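Local coordinates for protein D-glycero-alpha-D-manno-heptose 7-phosphate kinase (Campylobacter jejuni subsp. jejuni, PDB 4N3O) that phosphorylates D-glycero-alpha-D-manno-heptose 7-phosphate at C-1 with ATP, a step on the way to the GDP-heptose used for capsule polysaccharide, at residues Val35-Ile40 with Gly171-Glu176. Numbering follows the deposited sequence.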
ATOM      1  N   VAL A  35     -16.295 -13.080  12.875  1.00 58.83           N
ATOM      2  CA  VAL A  35     -15.561 -12.767  11.678  1.00 57.16           C
ATOM      3  C   VAL A  35     -14.430 -11.820  12.100  1.00 54.84           C
ATOM      4  O   VAL A  35     -14.601 -10.963  12.993  1.00 51.84           O
ATOM      5  CB  VAL A  35     -16.460 -12.166  10.557  1.00 59.50           C
ATOM      6  CG1 VAL A  35     -17.064 -10.843  10.979  1.00 61.61           C
ATOM      7  CG2 VAL A  35     -15.670 -11.968   9.274  1.00 60.34           C
ATOM      8  N   LEU A  36     -13.260 -12.031  11.508  1.00 50.67           N
ATOM      9  CA  LEU A  36     -12.109 -11.188  11.747  1.00 44.80           C
ATOM     10  C   LEU A  36     -11.734 -10.652  10.406  1.00 43.04           C
ATOM     11  O   LEU A  36     -11.320 -11.425   9.540  1.00 42.75           O
ATOM     12  CB  LEU A  36     -10.933 -11.979  12.304  1.00 45.34           C
ATOM     13  CG  LEU A  36      -9.594 -11.227  12.338  1.00 43.32           C
ATOM     14  CD1 LEU A  36      -9.676 -10.026  13.257  1.00 43.29           C
ATOM     15  CD2 LEU A  36      -8.447 -12.121  12.756  1.00 42.59           C
ATOM     16  N   ASN A  37     -11.907  -9.345  10.204  1.00 40.05           N
ATOM     17  CA  ASN A  37     -11.509  -8.748   8.942  1.00 38.99           C
ATOM     18  C   ASN A  37     -10.561  -7.589   9.184  1.00 36.48           C
ATOM     19  O   ASN A  37     -10.335  -7.168  10.333  1.00 33.93           O
ATOM     20  CB  ASN A  37     -12.707  -8.366   8.100  1.00 40.42           C
ATOM     21  CG  ASN A  37     -13.630  -7.445   8.817  1.00 46.14           C
ATOM     22  OD1 ASN A  37     -13.190  -6.582   9.584  1.00 49.91           O
ATOM     23  ND2 ASN A  37     -14.928  -7.607   8.577  1.00 52.61           N
ATOM     24  N   ALA A  38      -9.978  -7.103   8.100  1.00 33.83           N
ATOM     25  CA  ALA A  38      -8.981  -6.063   8.201  1.00 32.15           C
ATOM     26  C   ALA A  38      -8.936  -5.299   6.910  1.00 29.54           C
ATOM     27  O   ALA A  38      -8.936  -5.898   5.849  1.00 30.62           O
ATOM     28  CB  ALA A  38      -7.623  -6.693   8.482  1.00 30.57           C
ATOM     29  N   THR A  39      -8.908  -3.978   6.998  1.00 28.50           N
ATOM     30  CA  THR A  39      -8.855  -3.169   5.786  1.00 29.01           C
ATOM     31  C   THR A  39      -7.506  -3.238   5.158  1.00 29.71           C
ATOM     32  O   THR A  39      -6.493  -3.421   5.851  1.00 33.33           O
ATOM     33  CB  THR A  39      -9.227  -1.706   6.054  1.00 28.92           C
ATOM     34  OG1 THR A  39      -8.466  -1.205   7.155  1.00 36.13           O
ATOM     35  CG2 THR A  39     -10.702  -1.593   6.389  1.00 29.72           C
ATOM     36  N   ILE A  40      -7.481  -3.100   3.834  1.00 32.97           N
ATOM     37  CA  ILE A  40      -6.235  -3.134   3.079  1.00 32.04           C
ATOM     38  C   ILE A  40      -6.092  -1.950   2.147  1.00 32.49           C
ATOM     39  O   ILE A  40      -7.055  -1.247   1.882  1.00 31.83           O
ATOM     40  CB  ILE A  40      -6.076  -4.438   2.315  1.00 33.80           C
ATOM     41  CG1 ILE A  40      -7.276  -4.685   1.397  1.00 37.72           C
ATOM     42  CG2 ILE A  40      -5.928  -5.579   3.296  1.00 35.07           C
ATOM     43  CD1 ILE A  40      -7.107  -5.921   0.533  1.00 39.20           C
ATOM     44  N   GLY A 171      -8.958  -0.699   9.974  1.00 33.26           N
ATOM     45  CA  GLY A 171      -8.139  -1.460  10.889  1.00 33.51           C
ATOM     46  C   GLY A 171      -8.585  -2.923  10.952  1.00 34.08           C
ATOM     47  O   GLY A 171      -9.256  -3.433  10.052  1.00 32.74           O
ATOM     48  N   PHE A 172      -8.178  -3.592  12.019  1.00 33.76           N
ATOM     49  CA  PHE A 172      -8.561  -4.960  12.270  1.00 33.90           C
ATOM     50  C   PHE A 172      -9.788  -4.884  13.124  1.00 37.84           C
ATOM     51  O   PHE A 172      -9.817  -4.147  14.103  1.00 36.92           O
ATOM     52  CB  PHE A 172      -7.463  -5.697  13.011  1.00 35.28           C
ATOM     53  CG  PHE A 172      -6.355  -6.197  12.133  1.00 34.27           C
ATOM     54  CD1 PHE A 172      -5.556  -5.325  11.440  1.00 35.45           C
ATOM     55  CD2 PHE A 172      -6.092  -7.540  12.053  1.00 35.03           C
ATOM     56  CE1 PHE A 172      -4.540  -5.792  10.630  1.00 36.71           C
ATOM     57  CE2 PHE A 172      -5.073  -8.012  11.263  1.00 35.27           C
ATOM     58  CZ  PHE A 172      -4.306  -7.143  10.538  1.00 34.38           C
ATOM     59  N   ASN A 173     -10.821  -5.625  12.741  1.00 41.04           N
ATOM     60  CA  ASN A 173     -12.067  -5.642  13.482  1.00 44.38           C
ATOM     61  C   ASN A 173     -12.494  -7.066  13.712  1.00 47.41           C
ATOM     62  O   ASN A 173     -12.572  -7.857  12.773  1.00 47.08           O
ATOM     63  CB  ASN A 173     -13.161  -4.910  12.709  1.00 45.69           C
ATOM     64  CG  ASN A 173     -12.902  -3.421  12.596  1.00 46.19           C
ATOM     65  OD1 ASN A 173     -12.903  -2.706  13.594  1.00 49.53           O
ATOM     66  ND2 ASN A 173     -12.707  -2.940  11.369  1.00 46.28           N
ATOM     67  N   PHE A 174     -12.731  -7.396  14.971  1.00 50.44           N
ATOM     68  CA  PHE A 174     -13.194  -8.709  15.338  1.00 54.14           C
ATOM     69  C   PHE A 174     -14.661  -8.539  15.646  1.00 54.84           C
ATOM     70  O   PHE A 174     -15.015  -7.789  16.549  1.00 58.34           O
ATOM     71  CB  PHE A 174     -12.462  -9.227  16.562  1.00 56.03           C
ATOM     72  CG  PHE A 174     -12.700 -10.679  16.819  1.00 56.96           C
ATOM     73  CD1 PHE A 174     -13.838 -11.105  17.480  1.00 60.44           C
ATOM     74  CD2 PHE A 174     -11.782 -11.623  16.396  1.00 56.55           C
ATOM     75  CE1 PHE A 174     -14.052 -12.451  17.723  1.00 60.47           C
ATOM     76  CE2 PHE A 174     -11.993 -12.964  16.630  1.00 56.55           C
ATOM     77  CZ  PHE A 174     -13.131 -13.377  17.293  1.00 59.20           C
HETATM   78  N   MSE A 175     -15.510  -9.228  14.900  1.00 54.69           N
HETATM   79  CA  MSE A 175     -16.943  -9.080  15.079  1.00 58.29           C
HETATM   80  C   MSE A 175     -17.589 -10.344  15.553  1.00 63.60           C
HETATM   81  O   MSE A 175     -17.373 -11.423  14.991  1.00 63.01           O
HETATM   82  CB  MSE A 175     -17.494  -8.598  13.754  1.00 56.68           C
HETATM   83  CG  MSE A 175     -16.538  -7.510  13.250  1.00 58.52           C
HETATM   84 SE   MSE A 175     -17.433  -6.563  11.815  0.75 56.25          SE
HETATM   85  CE  MSE A 175     -16.153  -5.178  11.316  1.00 53.63           C
ATOM     86  N   GLU A 176     -18.378 -10.205  16.618  1.00 67.30           N
ATOM     87  CA  GLU A 176     -19.105 -11.319  17.214  1.00 72.55           C
ATOM     88  C   GLU A 176     -20.584 -11.131  16.968  1.00 71.22           C
ATOM     89  O   GLU A 176     -21.113 -10.023  17.075  1.00 68.43           O
ATOM     90  CB  GLU A 176     -18.767 -11.442  18.698  1.00 75.14           C
ATOM     91  CG  GLU A 176     -17.379 -12.039  18.892  1.00 79.15           C
ATOM     92  CD  GLU A 176     -16.803 -11.805  20.268  1.00 85.46           C
ATOM     93  OE1 GLU A 176     -16.462 -12.803  20.953  1.00 85.17           O
ATOM     94  OE2 GLU A 176     -16.703 -10.618  20.665  1.00 86.67           O
TER
HETATM   95  O   HOH W   1     -11.985  -4.194   9.092  1.00 36.26           O
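The methyl CB of A38 sits over the centre of the F172 ring, 3.7 Å from its centroid, a CH-pi contact, while F332 meets the same ring edge-to-face. V35 O lies over one face of the F174 ring, offset toward its rim, and E176 CG comes to its edge in plane; the Y34 ring meets it with planes about 5° apart. L36 and F174 cross at about a right angle, CD1 of L36 lying 4.1 Å from CD2 of F174, under helix 236-248. On the other side the amide planes of N37 and N173 stand 83° apart. One water joins them, donating to N37 OD1 (2.7 Å) and G171 O and accepting from N173 ND2. With CG of N37 between its backbone N and carbonyl carbon (chi1 56°), the amide turns toward the second strand and crosses selenomethionine M175, whose CE lies 3.7 Å from N37 OD1. Paired backbone bonds at V35-M175 and N37-N173 hold the strands antiparallel; beyond them G171 N donates to T39 OG1 (2.9 Å), also bonded to T333. In this GHMP kinase sheet N37 touches R14 and lies about 5 Å, side chain to side chain, from D163, the likely transition-state stabiliser and proton acceptor, so this face probably lies close to the active site.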